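Local coordinates for protein RTX toxin RtxA (Vibrio vulnificus MO6-24/O, PDB 6IMP) that acts as a virulence toxin, this part of it being an alpha/beta-hydrolase-fold domain that is probably a hydrolytic enzyme, at residues F104-G109 against R136-S141; S117-H122 against R293-Y298; I172-Y177 against P182-L187. One frame throughout, in Å; residues are numbered along the deposited sequence.

Contact 1: residues F104-G109 against R136-S141; sequences FLHGSG and RGYGES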
loop_
_atom_site.group_PDB
_atom_site.type_symbol
_atom_site.label_atom_id
_atom_site.label_comp_id
_atom_site.label_asym_id
_atom_site.label_seq_id
_atom_site.Cartn_x
_atom_site.Cartn_y
_atom_site.Cartn_z
ATOM N N PHE A 104 3.635 4.828 3.189
ATOM C CA PHE A 104 3.182 4.411 1.863
ATOM C C PHE A 104 3.090 2.896 1.759
ATOM O O PHE A 104 4.098 2.186 1.937
ATOM C CB PHE A 104 4.120 4.924 0.756
ATOM C CG PHE A 104 3.627 4.614 -0.640
ATOM C CD1 PHE A 104 2.379 5.060 -1.063
ATOM C CD2 PHE A 104 4.374 3.828 -1.501
ATOM C CE1 PHE A 104 1.899 4.747 -2.319
ATOM C CE2 PHE A 104 3.901 3.518 -2.768
ATOM C CZ PHE A 104 2.662 3.976 -3.177
ATOM N N LEU A 105 1.913 2.398 1.412
ATOM C CA LEU A 105 1.793 0.973 1.083
ATOM C C LEU A 105 1.578 0.791 -0.400
ATOM O O LEU A 105 0.502 1.064 -0.906
ATOM C CB LEU A 105 0.671 0.301 1.874
ATOM C CG LEU A 105 0.977 0.093 3.370
ATOM C CD1 LEU A 105 -0.318 -0.135 4.140
ATOM C CD2 LEU A 105 1.945 -1.055 3.617
ATOM N N HIS A 106 2.609 0.324 -1.096
ATOM C CA HIS A 106 2.472 0.030 -2.514
ATOM C C HIS A 106 1.428 -1.041 -2.754
ATOM O O HIS A 106 0.969 -1.690 -1.827
ATOM C CB HIS A 106 3.794 -0.421 -3.099
ATOM C CG HIS A 106 4.145 -1.837 -2.787
ATOM N ND1 HIS A 106 3.694 -2.894 -3.547
ATOM C CD2 HIS A 106 4.971 -2.368 -1.856
ATOM C CE1 HIS A 106 4.212 -4.018 -3.083
ATOM N NE2 HIS A 106 4.993 -3.726 -2.058
ATOM N N GLY A 107 1.051 -1.199 -4.011
ATOM C CA GLY A 107 0.106 -2.227 -4.420
ATOM C C GLY A 107 0.756 -3.225 -5.361
ATOM O O GLY A 107 1.956 -3.489 -5.272
ATOM N N SER A 108 -0.047 -3.741 -6.287
ATOM C CA SER A 108 0.289 -4.937 -7.059
ATOM C C SER A 108 1.063 -4.618 -8.323
ATOM O O SER A 108 0.875 -3.568 -8.921
ATOM C CB SER A 108 -0.997 -5.655 -7.458
ATOM O OG SER A 108 -0.706 -6.914 -8.034
ATOM N N GLY A 109 1.899 -5.558 -8.748
ATOM C CA GLY A 109 2.385 -5.595 -10.127
ATOM C C GLY A 109 3.760 -5.005 -10.400
ATOM O O GLY A 109 4.260 -5.106 -11.523
ATOM N N ARG A 136 6.682 -8.351 1.376
ATOM C CA ARG A 136 7.354 -9.594 0.990
ATOM C C ARG A 136 7.100 -9.949 -0.481
ATOM O O ARG A 136 5.965 -9.901 -0.952
ATOM C CB ARG A 136 6.901 -10.757 1.859
ATOM C CG ARG A 136 5.476 -11.197 1.604
ATOM C CD ARG A 136 5.075 -12.257 2.591
ATOM N NE ARG A 136 4.968 -11.722 3.940
ATOM C CZ ARG A 136 4.774 -12.468 5.019
ATOM N NH1 ARG A 136 4.692 -11.895 6.212
ATOM N NH2 ARG A 136 4.622 -13.785 4.904
ATOM N N GLY A 137 8.169 -10.296 -1.191
ATOM C CA GLY A 137 8.072 -10.793 -2.568
ATOM C C GLY A 137 8.154 -9.693 -3.607
ATOM O O GLY A 137 8.143 -9.962 -4.814
ATOM N N TYR A 138 8.269 -8.456 -3.126
ATOM C CA TYR A 138 8.261 -7.279 -3.964
ATOM C C TYR A 138 9.573 -6.556 -3.787
ATOM O O TYR A 138 10.113 -6.495 -2.678
ATOM C CB TYR A 138 7.121 -6.361 -3.556
ATOM C CG TYR A 138 5.788 -6.774 -4.121
ATOM C CD1 TYR A 138 5.438 -6.438 -5.421
ATOM C CD2 TYR A 138 4.869 -7.486 -3.355
ATOM C CE1 TYR A 138 4.205 -6.781 -5.942
ATOM C CE2 TYR A 138 3.631 -7.839 -3.871
ATOM C CZ TYR A 138 3.303 -7.487 -5.166
ATOM O OH TYR A 138 2.078 -7.849 -5.702
ATOM N N GLY A 139 10.057 -5.976 -4.885
ATOM C CA GLY A 139 11.377 -5.340 -4.938
ATOM C C GLY A 139 12.487 -6.254 -4.454
ATOM O O GLY A 139 12.759 -7.291 -5.060
ATOM N N GLU A 140 13.121 -5.868 -3.348
ATOM C CA GLU A 140 14.252 -6.617 -2.787
ATOM C C GLU A 140 13.888 -7.289 -1.447
ATOM O O GLU A 140 14.760 -7.783 -0.738
ATOM C CB GLU A 140 15.472 -5.687 -2.617
ATOM C CG GLU A 140 16.480 -5.728 -3.764
ATOM C CD GLU A 140 17.792 -5.010 -3.423
ATOM O OE1 GLU A 140 17.749 -3.942 -2.772
ATOM O OE2 GLU A 140 18.872 -5.516 -3.810
ATOM N N SER A 141 12.602 -7.322 -1.112
ATOM C CA SER A 141 12.164 -7.911 0.151
ATOM C C SER A 141 12.070 -9.414 -0.002
ATOM O O SER A 141 11.742 -9.909 -1.081
ATOM C CB SER A 141 10.813 -7.329 0.576
ATOM O OG SER A 141 10.927 -5.939 0.858
#
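His106 meets Tyr138 where two loops of the alpha/beta-hydrolase fold come together. Residues 104-109 leave strand 101-105 through a His-Gly pair, a sequence that in many of these enzymes belongs to the oxyanion loop, and residues 136-141 follow strand 129-133. The aromatic interaction is a tilted T-shaped pair: the imidazole turns its edge to the phenol face, with centroids 4.6 Å apart and planes at 66°. His106 CE1 leads, standing over one face of the phenol near Tyr138 CG rather than over the ring centre. With chi1 at -81°, Tyr138 CG lies beside its own backbone N, and the ring extends from there toward Ser108 and Gly109.

Polar bonds hold both rings from outside the pair. His106 NE2 is bonded to Leu135 N, while the phenol hydroxyl is bonded to Tyr41 O. Ser108 OG is likewise bonded to Leu40 O, so both hydroxyls are anchored at the same end of helix 31-41. Behind Tyr138 the chain folds into a type II' turn, with Gly139 in its second position and Ser141 N bonded to Tyr138 O. At the far end of the phenol, Tyr138 OH lies 3.7 Å from Ser108 CA, in van der Waals contact.

Contact 2: residues S117-H122 against R293-Y298; sequences SEIRNH and RLMGQY
His122 lays one face of its imidazole against Met295 CB and the backbone of Gly296, and its atoms can be followed outward one by one. His122 CB sits 4.0 Å from Met295 CB. Beyond it the ring begins to pass over that methylene, with His122 CG 3.6 Å from Met295 CB. A chi1 of -64° puts CG beside the backbone N and turns the ring to the neighbouring helix. Of the two branches, CD2 stays over Met295 CB, which makes a CH-pi contact 3.7 Å from the ring centroid and 21° off the normal; Glu118 O lies in the ring plane at the CD2 edge. The other branch reaches on to the next residue: ND1 and CE1 lie over the Gly296 backbone, His122 CE1 being 3.3 Å from Gly296 N. That amide lies over the ring face, and its approach to ND1 has too poor an angle for a hydrogen bond. At the tip, NE2 is bonded to Asn292 OD1, which fixes the rotation of the ring.

Helices 112-124 and 291-302 are thereby paired on one side of the alpha/beta-hydrolase sheet, as the first and last helices of this fold usually are. They run nearly parallel, with short-segment axes 9.1 Å apart and a signed crossing angle of -19°.

Deeper in the same interface the contact is apolar. Met295, bent at chi2 and chi3, presents CG to Ile119, whose CG2 lies 3.9 Å from Met295 CG. Ile119 also packs on Met130 of strand 129-133, and Met295 on Ile302.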
loop_
_atom_site.group_PDB
_atom_site.type_symbol
_atom_site.label_atom_id
_atom_site.label_comp_id
_atom_site.label_asym_id
_atom_site.label_seq_id
_atom_site.Cartn_x
_atom_site.Cartn_y
_atom_site.Cartn_z
ATOM N N SER A 117 7.829 6.429 -6.900
ATOM C CA SER A 117 8.702 7.401 -7.559
ATOM C C SER A 117 7.933 8.622 -8.037
ATOM O O SER A 117 8.321 9.756 -7.773
ATOM C CB SER A 117 9.439 6.750 -8.728
ATOM O OG SER A 117 8.570 6.505 -9.811
ATOM N N GLU A 118 6.808 8.383 -8.691
ATOM C CA GLU A 118 5.893 9.455 -9.049
ATOM C C GLU A 118 5.189 10.095 -7.829
ATOM O O GLU A 118 4.587 11.148 -7.973
ATOM C CB GLU A 118 4.843 8.941 -10.046
ATOM C CG GLU A 118 5.378 8.594 -11.437
ATOM C CD GLU A 118 4.324 7.928 -12.327
ATOM O OE1 GLU A 118 3.252 8.546 -12.570
ATOM O OE2 GLU A 118 4.567 6.788 -12.791
ATOM N N ILE A 119 5.240 9.455 -6.656
ATOM C CA ILE A 119 4.462 9.910 -5.480
ATOM C C ILE A 119 5.290 10.630 -4.396
ATOM O O ILE A 119 4.782 11.538 -3.722
ATOM C CB ILE A 119 3.665 8.736 -4.823
ATOM C CG1 ILE A 119 2.705 8.108 -5.849
ATOM C CG2 ILE A 119 2.855 9.217 -3.612
ATOM C CD1 ILE A 119 2.061 6.800 -5.419
ATOM N N ARG A 120 6.536 10.214 -4.192
ATOM C CA ARG A 120 7.281 10.680 -3.015
ATOM C C ARG A 120 7.558 12.188 -3.069
ATOM O O ARG A 120 7.360 12.909 -2.075
ATOM C CB ARG A 120 8.573 9.879 -2.808
ATOM C CG ARG A 120 9.633 10.023 -3.887
ATOM C CD ARG A 120 10.750 9.010 -3.689
ATOM N NE ARG A 120 11.228 8.494 -4.974
ATOM C CZ ARG A 120 12.388 8.811 -5.555
ATOM N NH1 ARG A 120 13.263 9.621 -4.943
ATOM N NH2 ARG A 120 12.685 8.290 -6.758
ATOM N N ASN A 121 7.939 12.660 -4.254
ATOM C CA ASN A 121 8.290 14.059 -4.459
ATOM C C ASN A 121 7.207 14.984 -3.917
ATOM O O ASN A 121 7.495 15.908 -3.155
ATOM C CB ASN A 121 8.512 14.331 -5.948
ATOM C CG ASN A 121 9.403 15.528 -6.193
ATOM O OD1 ASN A 121 10.329 15.792 -5.426
ATOM N ND2 ASN A 121 9.140 16.250 -7.277
ATOM N N HIS A 122 5.955 14.685 -4.267
ATOM C CA HIS A 122 4.821 15.560 -3.954
ATOM C C HIS A 122 4.656 15.780 -2.443
ATOM O O HIS A 122 4.241 16.855 -2.020
ATOM C CB HIS A 122 3.521 15.006 -4.554
ATOM C CG HIS A 122 3.503 14.956 -6.056
ATOM N ND1 HIS A 122 3.098 16.018 -6.834
ATOM C CD2 HIS A 122 3.769 13.944 -6.915
ATOM C CE1 HIS A 122 3.142 15.670 -8.111
ATOM N NE2 HIS A 122 3.546 14.417 -8.187
ATOM N N ARG A 293 0.321 12.819 -11.976
ATOM C CA ARG A 293 -0.802 13.695 -12.356
ATOM C C ARG A 293 -1.836 13.824 -11.204
ATOM O O ARG A 293 -2.272 14.931 -10.872
ATOM C CB ARG A 293 -1.489 13.194 -13.655
ATOM C CG ARG A 293 -0.786 13.571 -14.977
ATOM C CD ARG A 293 -1.395 14.803 -15.670
ATOM N NE ARG A 293 -2.723 14.558 -16.266
ATOM C CZ ARG A 293 -3.500 15.494 -16.834
ATOM N NH1 ARG A 293 -4.567 15.967 -16.175
ATOM N NH2 ARG A 293 -3.218 15.967 -18.051
ATOM N N LEU A 294 -2.174 12.700 -10.571
ATOM C CA LEU A 294 -3.139 12.691 -9.463
ATOM C C LEU A 294 -2.594 13.387 -8.214
ATOM O O LEU A 294 -3.282 14.213 -7.596
ATOM C CB LEU A 294 -3.562 11.256 -9.131
ATOM C CG LEU A 294 -4.450 11.064 -7.893
ATOM C CD1 LEU A 294 -5.546 10.050 -8.158
ATOM C CD2 LEU A 294 -3.629 10.619 -6.699
ATOM N N MET A 295 -1.371 13.037 -7.827
ATOM C CA MET A 295 -0.777 13.601 -6.617
ATOM C C MET A 295 -0.613 15.122 -6.747
ATOM O O MET A 295 -0.931 15.866 -5.805
ATOM C CB MET A 295 0.557 12.919 -6.280
ATOM C CG MET A 295 0.412 11.536 -5.643
ATOM S SD MET A 295 -0.704 11.446 -4.217
ATOM C CE MET A 295 0.178 12.427 -3.006
ATOM N N GLY A 296 -0.186 15.584 -7.926
ATOM C CA GLY A 296 -0.121 17.023 -8.219
ATOM C C GLY A 296 -1.380 17.766 -7.784
ATOM O O GLY A 296 -1.325 18.709 -6.972
ATOM N N GLN A 297 -2.524 17.309 -8.292
ATOM C CA GLN A 297 -3.791 17.978 -8.053
ATOM C C GLN A 297 -4.216 17.861 -6.598
ATOM O O GLN A 297 -4.672 18.833 -6.002
ATOM C CB GLN A 297 -4.882 17.400 -8.942
ATOM C CG GLN A 297 -6.148 18.235 -8.931
ATOM C CD GLN A 297 -7.327 17.521 -9.553
ATOM O OE1 GLN A 297 -7.258 17.048 -10.689
ATOM N NE2 GLN A 297 -8.426 17.453 -8.817
ATOM N N TYR A 298 -4.075 16.669 -6.029
ATOM C CA TYR A 298 -4.670 16.376 -4.726
ATOM C C TYR A 298 -3.695 16.490 -3.537
ATOM O O TYR A 298 -4.138 16.602 -2.390
ATOM C CB TYR A 298 -5.345 15.004 -4.758
ATOM C CG TYR A 298 -6.593 14.965 -5.612
ATOM C CD1 TYR A 298 -7.833 15.327 -5.090
ATOM C CD2 TYR A 298 -6.539 14.554 -6.942
ATOM C CE1 TYR A 298 -8.983 15.279 -5.869
ATOM C CE2 TYR A 298 -7.681 14.499 -7.727
ATOM C CZ TYR A 298 -8.899 14.860 -7.190
ATOM O OH TYR A 298 -10.019 14.811 -7.987
#

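Contact 3: residues I172-Y177 against P182-L187; sequences IIIHGY and PIAADL
Ile174 and Gly176 touch Ala184 and Leu187 without any ring between them, because the strand's flat groups lie on its other side. His175 and Tyr177 both leave the backbone away from the helix. His175 meets the Phe104 ring edge-to-face, and its NE2 is bonded to Asp204 OD2. The ring of Tyr177 meets that of His288, with its hydroxyl bonded to His288 O.

On the helix side the contact is aliphatic and close. Gly176 brings its bare backbone to the helix, its CA lying 3.7 Å from Ala184 CB. The same methyl is met by Ile174: a chi1 of -54° sets CG1 beside the backbone N and leaves CG2 anti to it, turned to the Ala184 methyl. The other branch of Ile174 runs further along the helix, and its CD1 comes 3.9 Å from Leu187 CD2.

The sequence from Gly176 through Ser178 to Gly180 is consistent with the nucleophile elbow of alpha/beta hydrolases, in which a sharp turn folds the helix back on its strand. The segment axes approach to 7.3 Å at 152° between their directions, so the helix runs back roughly antiparallel to its strand. Small residues at Gly176 and Ala184 allow so close an approach. Helix 180-192 then leads into strand 200-204, completing a beta-alpha-beta unit.

Neighbouring strands extend the bed beneath the helix: Ala184 also packs on Leu105 and Leu201, and Leu187 on Leu103.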
loop_
_atom_site.group_PDB
_atom_site.type_symbol
_atom_site.label_atom_id
_atom_site.label_comp_id
_atom_site.label_asym_id
_atom_site.label_seq_id
_atom_site.Cartn_x
_atom_site.Cartn_y
_atom_site.Cartn_z
ATOM N N ILE A 172 1.323 10.471 11.696
ATOM C CA ILE A 172 1.401 9.528 10.572
ATOM C C ILE A 172 0.098 9.490 9.795
ATOM O O ILE A 172 -0.984 9.601 10.373
ATOM C CB ILE A 172 1.733 8.092 11.040
ATOM C CG1 ILE A 172 3.068 8.070 11.791
ATOM C CG2 ILE A 172 1.798 7.135 9.846
ATOM C CD1 ILE A 172 3.322 6.791 12.561
ATOM N N ILE A 173 0.209 9.317 8.481
ATOM C CA ILE A 173 -0.918 8.834 7.673
ATOM C C ILE A 173 -0.541 7.615 6.840
ATOM O O ILE A 173 0.648 7.338 6.578
ATOM C CB ILE A 173 -1.508 9.925 6.749
ATOM C CG1 ILE A 173 -0.396 10.604 5.934
ATOM C CG2 ILE A 173 -2.294 10.925 7.576
ATOM C CD1 ILE A 173 -0.893 11.436 4.773
ATOM N N ILE A 174 -1.570 6.886 6.435
ATOM C CA ILE A 174 -1.382 5.659 5.692
ATOM C C ILE A 174 -1.886 5.911 4.294
ATOM O O ILE A 174 -3.076 6.119 4.074
ATOM C CB ILE A 174 -2.081 4.449 6.362
ATOM C CG1 ILE A 174 -1.614 4.326 7.822
ATOM C CG2 ILE A 174 -1.725 3.165 5.632
ATOM C CD1 ILE A 174 -2.416 3.362 8.674
ATOM N N HIS A 175 -0.943 6.003 3.371
ATOM C CA HIS A 175 -1.241 6.136 1.959
ATOM C C HIS A 175 -1.289 4.737 1.393
ATOM O O HIS A 175 -0.254 4.111 1.163
ATOM C CB HIS A 175 -0.156 6.961 1.256
ATOM C CG HIS A 175 -0.480 7.309 -0.167
ATOM N ND1 HIS A 175 0.073 8.395 -0.809
ATOM C CD2 HIS A 175 -1.302 6.722 -1.068
ATOM C CE1 HIS A 175 -0.392 8.463 -2.040
ATOM N NE2 HIS A 175 -1.226 7.458 -2.225
ATOM N N GLY A 176 -2.497 4.233 1.209
ATOM C CA GLY A 176 -2.702 2.899 0.640
ATOM C C GLY A 176 -3.129 2.988 -0.808
ATOM O O GLY A 176 -4.293 3.281 -1.098
ATOM N N TYR A 177 -2.183 2.774 -1.716
ATOM C CA TYR A 177 -2.475 2.788 -3.151
ATOM C C TYR A 177 -3.012 1.390 -3.427
ATOM O O TYR A 177 -2.528 0.414 -2.858
ATOM C CB TYR A 177 -1.248 3.285 -3.941
ATOM C CG TYR A 177 -1.299 3.082 -5.458
ATOM C CD1 TYR A 177 -2.277 3.701 -6.243
ATOM C CD2 TYR A 177 -0.313 2.367 -6.107
ATOM C CE1 TYR A 177 -2.320 3.513 -7.611
ATOM C CE2 TYR A 177 -0.342 2.192 -7.477
ATOM C CZ TYR A 177 -1.350 2.766 -8.220
ATOM O OH TYR A 177 -1.364 2.597 -9.580
ATOM N N PRO A 182 -6.793 -1.863 0.681
ATOM C CA PRO A 182 -7.288 -2.782 1.713
ATOM C C PRO A 182 -6.234 -3.158 2.763
ATOM O O PRO A 182 -6.571 -3.373 3.927
ATOM C CB PRO A 182 -7.692 -4.024 0.912
ATOM C CG PRO A 182 -6.892 -3.943 -0.345
ATOM C CD PRO A 182 -6.796 -2.489 -0.652
ATOM N N ILE A 183 -4.970 -3.245 2.358
ATOM C CA ILE A 183 -3.908 -3.528 3.322
ATOM C C ILE A 183 -3.819 -2.396 4.337
ATOM O O ILE A 183 -3.774 -2.626 5.549
ATOM C CB ILE A 183 -2.539 -3.698 2.653
ATOM C CG1 ILE A 183 -2.554 -4.919 1.732
ATOM C CG2 ILE A 183 -1.466 -3.871 3.717
ATOM C CD1 ILE A 183 -1.411 -4.950 0.737
ATOM N N ALA A 184 -3.761 -1.177 3.815
ATOM C CA ALA A 184 -3.726 0.021 4.634
ATOM C C ALA A 184 -4.914 0.049 5.599
ATOM O O ALA A 184 -4.787 0.468 6.749
ATOM C CB ALA A 184 -3.723 1.250 3.745
ATOM N N ALA A 185 -6.066 -0.412 5.131
ATOM C CA ALA A 185 -7.245 -0.485 5.983
ATOM C C ALA A 185 -6.999 -1.393 7.177
ATOM O O ALA A 185 -7.281 -0.999 8.296
ATOM C CB ALA A 185 -8.472 -0.941 5.199
ATOM N N ASP A 186 -6.433 -2.579 6.954
ATOM C CA ASP A 186 -6.136 -3.494 8.070
ATOM C C ASP A 186 -5.123 -2.888 9.059
ATOM O O ASP A 186 -5.300 -2.998 10.278
ATOM C CB ASP A 186 -5.657 -4.869 7.583
ATOM C CG ASP A 186 -5.870 -5.979 8.632
ATOM O OD1 ASP A 186 -5.788 -5.706 9.853
ATOM O OD2 ASP A 186 -6.132 -7.130 8.230
ATOM N N LEU A 187 -4.089 -2.235 8.547
ATOM C CA LEU A 187 -3.147 -1.552 9.426
ATOM C C LEU A 187 -3.895 -0.520 10.264
ATOM O O LEU A 187 -3.808 -0.519 11.490
ATOM C CB LEU A 187 -2.027 -0.876 8.639
ATOM C CG LEU A 187 -0.886 -0.316 9.502
ATOM C CD1 LEU A 187 -0.178 -1.415 10.273
ATOM C CD2 LEU A 187 0.122 0.426 8.644
#

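In the fold
Followed from the N terminus, the chain opens contact 1 at the end of strand 101-105 and contact 2 in helix 112-124 soon after. Contact 1 closes at 136-141, past strand 129-133, so the two loops cross. Contact 3 opens and closes within 172-187, after contact 1 is complete and while the long loop of contact 2 is still unclosed. That loop ends only at helix 291-302, near the C terminus. The shared platform is the central sheet, where strands 101-105 and 172-177 are neighbours: Leu105 pairs with His175 and Tyr177, joining contacts 1 and 3. Ile119 packs on both Phe104 and His175, tying contact 2 to both.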